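Local atomic coordinates of transcriptional repressor (Vibrio fischeri, PDB entry 3KV1), a protein that probably represses transcription as a SorC-family regulator, its C-terminal domain likely binding a sugar or sugar-like effector while a separate region probably binds DNA. Residues V61-N66 with S86-T91; P121-D126 with G208-L213; A152-G157 with G187-F192. All coordinates share one frame; numbering follows the deposited sequence. Where two conformers were deposited one is given.

Contact 1 of 3, residues V61-N66 with S86-T91; sequences VGQGQN and SAIGGT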
loop_
_atom_site.group_PDB
_atom_site.type_symbol
_atom_site.label_atom_id
_atom_site.label_comp_id
_atom_site.label_asym_id
_atom_site.label_seq_id
_atom_site.Cartn_x
_atom_site.Cartn_y
_atom_site.Cartn_z
ATOM N N VAL A 61 0.022 -7.989 10.545
ATOM C CA VAL A 61 0.835 -8.921 9.764
ATOM C C VAL A 61 2.262 -8.373 9.590
ATOM O O VAL A 61 2.443 -7.224 9.188
ATOM C CB VAL A 61 0.177 -9.129 8.386
ATOM C CG1 VAL A 61 1.072 -9.983 7.458
ATOM C CG2 VAL A 61 -1.244 -9.784 8.530
ATOM N N GLY A 62 3.270 -9.181 9.937
ATOM C CA GLY A 62 4.660 -8.766 9.736
ATOM C C GLY A 62 5.187 -9.221 8.384
ATOM O O GLY A 62 4.431 -9.602 7.502
ATOM N N GLN A 63 6.502 -9.159 8.192
ATOM C CA GLN A 63 7.016 -9.355 6.844
ATOM C C GLN A 63 7.830 -10.633 6.779
ATOM O O GLN A 63 8.059 -11.291 7.795
ATOM C CB GLN A 63 7.889 -8.177 6.414
ATOM C CG GLN A 63 9.094 -7.916 7.287
ATOM C CD GLN A 63 9.986 -6.805 6.733
ATOM O OE1 GLN A 63 9.553 -5.936 5.963
ATOM N NE2 GLN A 63 11.245 -6.807 7.168
ATOM N N GLY A 64 8.293 -10.963 5.585
ATOM C CA GLY A 64 9.285 -12.037 5.470
ATOM C C GLY A 64 8.771 -13.426 5.114
ATOM O O GLY A 64 7.561 -13.661 4.987
ATOM N N GLN A 65 9.721 -14.360 4.941
ATOM C CA GLN A 65 9.386 -15.675 4.394
ATOM C C GLN A 65 8.521 -16.576 5.274
ATOM O O GLN A 65 7.705 -17.341 4.745
ATOM C CB GLN A 65 10.668 -16.402 3.997
ATOM C CG GLN A 65 11.414 -15.682 2.904
ATOM C CD GLN A 65 12.723 -16.377 2.573
ATOM O OE1 GLN A 65 12.812 -17.119 1.592
ATOM N NE2 GLN A 65 13.735 -16.162 3.411
ATOM N N ASN A 66 8.696 -16.526 6.597
ATOM C CA ASN A 66 7.876 -17.390 7.464
ATOM C C ASN A 66 6.407 -16.988 7.315
ATOM O O ASN A 66 5.526 -17.822 7.100
ATOM C CB ASN A 66 8.301 -17.267 8.929
ATOM C CG ASN A 66 9.722 -17.779 9.184
ATOM O OD1 ASN A 66 10.073 -18.862 8.741
ATOM N ND2 ASN A 66 10.534 -17.004 9.915
ATOM N N SER A 86 -1.184 -4.278 7.666
ATOM C CA SER A 86 0.293 -4.276 7.720
ATOM C C SER A 86 0.799 -3.705 9.018
ATOM O O SER A 86 0.358 -2.623 9.442
ATOM C CB SER A 86 0.844 -3.422 6.577
ATOM O OG SER A 86 0.544 -4.022 5.341
ATOM N N ALA A 87 1.748 -4.403 9.653
ATOM C CA ALA A 87 2.319 -3.948 10.915
ATOM C C ALA A 87 3.672 -3.310 10.711
ATOM O O ALA A 87 4.329 -2.932 11.676
ATOM C CB ALA A 87 2.482 -5.131 11.904
ATOM N N ILE A 88 4.097 -3.225 9.461
ATOM C CA ILE A 88 5.405 -2.669 9.126
ATOM C C ILE A 88 5.247 -2.099 7.723
ATOM O O ILE A 88 4.387 -2.556 6.969
ATOM C CB ILE A 88 6.540 -3.718 9.246
ATOM C CG1 ILE A 88 7.873 -3.095 8.841
ATOM C CG2 ILE A 88 6.246 -4.954 8.344
ATOM C CD1 ILE A 88 9.124 -3.980 9.177
ATOM N N GLY A 89 6.016 -1.067 7.401
ATOM C CA GLY A 89 5.897 -0.369 6.115
ATOM C C GLY A 89 6.379 -1.197 4.932
ATOM O O GLY A 89 6.836 -2.348 5.088
ATOM N N GLY A 90 6.329 -0.604 3.742
ATOM C CA GLY A 90 6.649 -1.336 2.529
ATOM C C GLY A 90 8.089 -1.243 2.085
ATOM O O GLY A 90 8.817 -0.353 2.462
ATOM N N THR A 91 8.460 -2.171 1.212
ATOM C CA THR A 91 9.810 -2.250 0.682
ATOM C C THR A 91 9.767 -2.071 -0.839
ATOM O O THR A 91 8.782 -2.446 -1.470
ATOM C CB THR A 91 10.404 -3.623 1.034
ATOM O OG1 THR A 91 9.470 -4.644 0.660
ATOM C CG2 THR A 91 10.640 -3.723 2.540
HETATM O O HOH W 1 7.155 -5.067 4.927
#
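Gln63 lays its extended side chain obliquely against Ile88 where two neighbouring parallel strands, 58-61 and 83-86, give way to loops at their C-terminal ends. Ligand pockets of Rossmann-like folds commonly lie at this end of the sheet, and the parallel strand order fits such a fold. The strands separate just after a last bridge between Val61 and Ser86, followed by a bond from Ala87 N to Val61 O of 2.9 Å. Ala87 CB sits 3.4 Å from the same Val61 O, a close fit that a small methyl allows. Beyond this point side chains take over. Gln63 CG stands between its own backbone N and carbonyl carbon (chi1 59°), and the straight chain beyond it brings the flat amide to the tip of Ile88. CD1 of Ile88 is 3.8 Å from both Gln63 CD and Gln63 OE1, while its other branch, CG2, faces Gln63 CB. The isoleucine, with CG1 anti to the backbone N (chi1 178°), thus gives the glutamine an apolar flank along much of its length. Glutamine suits the place because its two amide ends serve different partners. NE2 bonds to Tyr123 OH and to a bound glycerol, probably from the crystallisation liquor, which is consistent with a pocket here. OE1 accepts from a water 2.8 Å away, and that water also donates to Gly89 O at 2.7 Å.

Contact 2 of 3, residues P121-D126 with G208-L213; sequences PAYVND and GRVIGL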
loop_
_atom_site.group_PDB
_atom_site.type_symbol
_atom_site.label_atom_id
_atom_site.label_comp_id
_atom_site.label_asym_id
_atom_site.label_seq_id
_atom_site.Cartn_x
_atom_site.Cartn_y
_atom_site.Cartn_z
ATOM N N PRO A 121 7.327 3.708 4.129
ATOM C CA PRO A 121 8.316 2.651 3.882
ATOM C C PRO A 121 8.651 1.881 5.175
ATOM O O PRO A 121 8.509 2.415 6.278
ATOM C CB PRO A 121 9.577 3.411 3.438
ATOM C CG PRO A 121 9.323 4.845 3.650
ATOM C CD PRO A 121 7.881 5.066 4.070
ATOM N N ALA A 122 9.144 0.667 5.014
ATOM C CA ALA A 122 9.569 -0.149 6.172
ATOM C C ALA A 122 10.772 0.477 6.869
ATOM O O ALA A 122 10.866 0.458 8.105
ATOM C CB ALA A 122 9.943 -1.554 5.707
ATOM N N TYR A 123 11.694 1.035 6.086
ATOM C CA TYR A 123 13.001 1.482 6.609
ATOM C C TYR A 123 13.306 2.923 6.271
ATOM O O TYR A 123 12.926 3.406 5.198
ATOM C CB TYR A 123 14.144 0.614 6.061
ATOM C CG TYR A 123 13.953 -0.844 6.379
ATOM C CD1 TYR A 123 13.900 -1.278 7.694
ATOM C CD2 TYR A 123 13.796 -1.782 5.370
ATOM C CE1 TYR A 123 13.704 -2.618 8.013
ATOM C CE2 TYR A 123 13.613 -3.124 5.667
ATOM C CZ TYR A 123 13.556 -3.541 6.990
ATOM O OH TYR A 123 13.388 -4.879 7.280
ATOM N N VAL A 124 14.002 3.606 7.181
ATOM C CA VAL A 124 14.487 4.949 6.895
ATOM C C VAL A 124 15.929 5.022 7.414
ATOM O O VAL A 124 16.350 4.194 8.219
ATOM C CB VAL A 124 13.608 6.028 7.560
ATOM C CG1 VAL A 124 12.207 5.955 7.008
ATOM C CG2 VAL A 124 13.566 5.843 9.060
ATOM N N ASN A 125 16.688 6.003 6.943
ATOM C CA ASN A 125 18.095 6.089 7.316
ATOM C C ASN A 125 18.374 6.972 8.537
ATOM O O ASN A 125 19.538 7.207 8.891
ATOM C CB ASN A 125 18.948 6.521 6.121
ATOM C CG ASN A 125 18.680 7.963 5.693
ATOM O OD1 ASN A 125 19.219 8.421 4.689
ATOM N ND2 ASN A 125 17.866 8.683 6.460
ATOM N N ASP A 126 17.311 7.435 9.192
ATOM C CA ASP A 126 17.451 8.408 10.281
ATOM C C ASP A 126 16.213 8.411 11.173
ATOM O O ASP A 126 15.096 8.514 10.686
ATOM C CB ASP A 126 17.658 9.808 9.701
ATOM C CG ASP A 126 17.284 10.916 10.681
ATOM O OD1 ASP A 126 17.770 10.903 11.838
ATOM O OD2 ASP A 126 16.518 11.816 10.282
ATOM N N GLY A 208 15.388 2.550 15.372
ATOM C CA GLY A 208 15.252 3.911 14.862
ATOM C C GLY A 208 15.179 3.975 13.335
ATOM O O GLY A 208 14.953 5.036 12.759
ATOM N N ARG A 209 15.423 2.845 12.672
ATOM C CA ARG A 209 15.398 2.809 11.216
ATOM C C ARG A 209 14.175 2.074 10.664
ATOM O O ARG A 209 14.129 1.820 9.479
ATOM C CB ARG A 209 16.653 2.085 10.659
ATOM C CG ARG A 209 17.975 2.633 11.165
ATOM C CD ARG A 209 18.204 4.119 10.845
ATOM N NE ARG A 209 19.224 4.604 11.770
ATOM C CZ ARG A 209 20.531 4.626 11.529
ATOM N NH1 ARG A 209 21.029 4.249 10.351
ATOM N NH2 ARG A 209 21.346 5.033 12.483
ATOM N N VAL A 210 13.215 1.712 11.521
ATOM C CA VAL A 210 12.070 0.896 11.097
ATOM C C VAL A 210 10.755 1.592 11.423
ATOM O O VAL A 210 10.609 2.173 12.492
ATOM C CB VAL A 210 12.032 -0.494 11.795
ATOM C CG1 VAL A 210 10.935 -1.373 11.183
ATOM C CG2 VAL A 210 13.368 -1.180 11.681
ATOM N N ILE A 211 9.791 1.525 10.498
ATOM C CA ILE A 211 8.484 2.070 10.742
ATOM C C ILE A 211 7.483 0.940 10.877
ATOM O O ILE A 211 7.254 0.191 9.929
ATOM C CB ILE A 211 8.047 2.981 9.584
ATOM C CG1 ILE A 211 8.942 4.236 9.605
ATOM C CG2 ILE A 211 6.600 3.385 9.787
ATOM C CD1 ILE A 211 8.736 5.138 8.462
ATOM N N GLY A 212 6.913 0.789 12.061
ATOM C CA GLY A 212 5.948 -0.287 12.261
ATOM C C GLY A 212 5.594 -0.361 13.727
ATOM O O GLY A 212 5.919 0.570 14.478
ATOM N N LEU A 213 4.916 -1.436 14.128
ATOM C CA LEU A 213 4.633 -1.689 15.553
ATOM C C LEU A 213 5.879 -1.913 16.408
ATOM O O LEU A 213 6.992 -2.050 15.898
ATOM C CB LEU A 213 3.724 -2.910 15.706
ATOM C CG LEU A 213 2.296 -2.809 15.142
ATOM C CD1 LEU A 213 1.589 -4.096 15.515
ATOM C CD2 LEU A 213 1.550 -1.589 15.702
#
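Arg209 O accepts a hydrogen bond from Val124 N at 2.9 Å, and Ala122 O accepts one from Ile211 N at 2.8 Å, so the two loops are clasped on both sides of a single bridge between Tyr123 and Val210. The first donor lies above the Arg209 carbonyl plane, 44° out of it. The same oxygen is approached by Tyr123 CA and lies at the edge of the tyrosine ring. Val210 CG2 also meets this edge, 4.0 Å from Tyr123 CE1, the side chains alongside each other, while Ala122 CB packs over a ring face. Val124 and Ile211 cross at about a right angle, CG1 of the valine 3.9 Å from CD1 of the isoleucine; two branched aliphatic side chains suit this buried place. Within the putative sugar-binding domain, 121-126 leads into helix 127-134, N-capped by Asp126, and 208-213 toward helix 215-219. Arg209 bends at chi2 (-59°), setting Asn125 O 3.4 Å above one guanidinium face. A long arginine suits the place: its methylenes fold along the backbone at Val124 O while NH1 hydrogen-bonds Phe170 O and NH2 forms a salt bridge with Glu175. Tyr123 OH bonds to His164 NE2, and Tyr123 O accepts from His136 of the second subunit.

Contact 3 of 3, residues A152-G157 with G187-F192; sequences ALVGIG and GDIGGF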
loop_
_atom_site.group_PDB
_atom_site.type_symbol
_atom_site.label_atom_id
_atom_site.label_comp_id
_atom_site.label_asym_id
_atom_site.label_seq_id
_atom_site.Cartn_x
_atom_site.Cartn_y
_atom_site.Cartn_z
ATOM N N ALA A 152 -1.766 -11.394 15.706
ATOM C CA ALA A 152 -0.625 -10.904 14.932
ATOM C C ALA A 152 0.010 -12.122 14.297
ATOM O O ALA A 152 0.019 -13.205 14.898
ATOM C CB ALA A 152 0.403 -10.146 15.837
ATOM N N LEU A 153 0.510 -11.977 13.080
ATOM C CA LEU A 153 1.153 -13.096 12.414
ATOM C C LEU A 153 2.584 -12.622 12.129
ATOM O O LEU A 153 2.808 -11.726 11.323
ATOM C CB LEU A 153 0.353 -13.411 11.145
ATOM C CG LEU A 153 0.897 -14.515 10.263
ATOM C CD1 LEU A 153 0.786 -15.848 11.037
ATOM C CD2 LEU A 153 0.033 -14.528 9.013
ATOM N N VAL A 154 3.554 -13.159 12.859
ATOM C CA VAL A 154 4.906 -12.626 12.730
ATOM C C VAL A 154 5.933 -13.743 12.653
ATOM O O VAL A 154 5.716 -14.847 13.184
ATOM C CB VAL A 154 5.232 -11.721 13.937
ATOM C CG1 VAL A 154 4.436 -10.397 13.875
ATOM C CG2 VAL A 154 4.968 -12.484 15.278
ATOM N N GLY A 155 7.057 -13.461 12.014
ATOM C CA GLY A 155 8.137 -14.434 11.985
ATOM C C GLY A 155 9.155 -14.028 13.024
ATOM O O GLY A 155 9.200 -12.858 13.426
ATOM N N ILE A 156 9.981 -14.976 13.482
ATOM C CA ILE A 156 11.085 -14.617 14.373
ATOM C C ILE A 156 12.341 -14.729 13.516
ATOM O O ILE A 156 12.652 -15.817 13.004
ATOM C CB ILE A 156 11.205 -15.595 15.553
ATOM C CG1 ILE A 156 9.884 -15.638 16.335
ATOM C CG2 ILE A 156 12.429 -15.200 16.462
ATOM C CD1 ILE A 156 9.799 -16.807 17.368
ATOM N N GLY A 157 13.056 -13.629 13.343
ATOM C CA GLY A 157 14.182 -13.645 12.426
ATOM C C GLY A 157 15.483 -13.618 13.192
ATOM O O GLY A 157 15.509 -13.225 14.360
ATOM N N GLY A 187 17.708 -11.200 17.718
ATOM C CA GLY A 187 16.641 -11.521 16.783
ATOM C C GLY A 187 15.640 -10.407 16.602
ATOM O O GLY A 187 15.683 -9.388 17.315
ATOM N N ASP A 188 14.763 -10.580 15.608
ATOM C CA ASP A 188 13.643 -9.655 15.434
ATOM C C ASP A 188 12.349 -10.434 15.460
ATOM O O ASP A 188 12.311 -11.654 15.224
ATOM C CB ASP A 188 13.678 -8.945 14.083
ATOM C CG ASP A 188 13.208 -9.850 12.946
ATOM O OD1 ASP A 188 14.082 -10.426 12.284
ATOM O OD2 ASP A 188 11.974 -10.034 12.712
ATOM N N ILE A 189 11.288 -9.700 15.741
ATOM C CA ILE A 189 9.936 -10.209 15.611
ATOM C C ILE A 189 9.162 -9.335 14.649
ATOM O O ILE A 189 9.070 -8.116 14.835
ATOM C CB ILE A 189 9.235 -10.332 16.976
ATOM C CG1 ILE A 189 7.870 -11.028 16.816
ATOM C CG2 ILE A 189 9.137 -8.983 17.679
ATOM C CD1 ILE A 189 7.387 -11.764 18.102
ATOM N N GLY A 190 8.604 -9.974 13.621
ATOM C CA GLY A 190 7.778 -9.323 12.621
ATOM C C GLY A 190 8.528 -8.418 11.654
ATOM O O GLY A 190 7.932 -7.843 10.714
ATOM N N GLY A 191 9.832 -8.298 11.861
ATOM C CA GLY A 191 10.634 -7.315 11.144
ATOM C C GLY A 191 10.747 -5.961 11.805
ATOM O O GLY A 191 11.593 -5.125 11.430
ATOM N N PHE A 192 9.915 -5.729 12.812
ATOM C CA PHE A 192 9.738 -4.365 13.322
ATOM C C PHE A 192 10.268 -4.089 14.715
ATOM O O PHE A 192 10.308 -2.923 15.136
ATOM C CB PHE A 192 8.267 -3.922 13.210
ATOM C CG PHE A 192 7.270 -4.900 13.816
ATOM C CD1 PHE A 192 7.145 -5.027 15.200
ATOM C CD2 PHE A 192 6.443 -5.660 12.989
ATOM C CE1 PHE A 192 6.215 -5.930 15.749
ATOM C CE2 PHE A 192 5.487 -6.537 13.520
ATOM C CZ PHE A 192 5.385 -6.670 14.908
#
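Gly157 and Asp188 face each other as a hydrogen-bonded antiparallel pair in which the aspartate leans over its glycine partner, bringing OD1 to within 3.2 Å of Gly157 CA. Gly157, having no CB, leaves room for the carboxylate. The lean comes from the first torsion of Asp188, whose CG stands between the backbone N and the carbonyl carbon (chi1 77°). Its carboxylate is gripped from several directions: OD2 accepts from Gly191 N at 2.9 Å, closing an Asx motif, and also bonds to a bound glycerol, while OD1 accepts from Asn162 ND2. Segments 152-157 and 187-189 run at 175° to each other, antiparallel; they belong to strands 151-158 and 185-189 of a mixed, largely parallel sheet of Rossmann-like character. Gly157 N donates to Asp188 O at 2.8 Å, and Asp188 N returns a bond to Gly157 O at 3.0 Å. Two residues on, Gly190 N points almost straight at Gly155 O, in the plane of that carbonyl (N-H...O 176°), although strand 185-189 has already ended. Gly190 has positive phi and its CA packs against CG1 of Val154, which suits a residue lacking CB. The valine's two branches divide the remaining work. CG2 meets Ile189 CG1 at 3.6 Å, and CG1 comes to Phe192 CZ at 4.0 Å. The oxygen of Ile189 lies 3.6 Å above the centre of the phenylalanine ring, while Phe192 N donates to that same oxygen, within the tight turn of the beta hairpin formed by strands 185-189 and 193-196. Leu218 of helix 215-219 closes over both Ile189 and Phe192, and beta-branched Ile156 faces helix 234-242 through Ile237 and Ala240.

All three contacts are mainly buried, but contact 3 lies nearest the middle of the chain, its centre about 3 Å from the chain's centre, against about 8 Å for contact 1 and 16 Å for contact 2. Contacts 1 and 3 share the central sheet: Gly62 N bonds to Leu153 O, and Gln63 N to Gly190 O. Contact 2 lies between loops and has an exposed fringe; like contact 1 it touches the second subunit. Chemistry follows place, from regular strand bonding in 152-157 with 187-192, through an amide and water in 61-66 with 86-91, to a bent arginine in 121-126 with 208-213. Ala122 N bonding to Gly90 O ties contact 2 to contact 1.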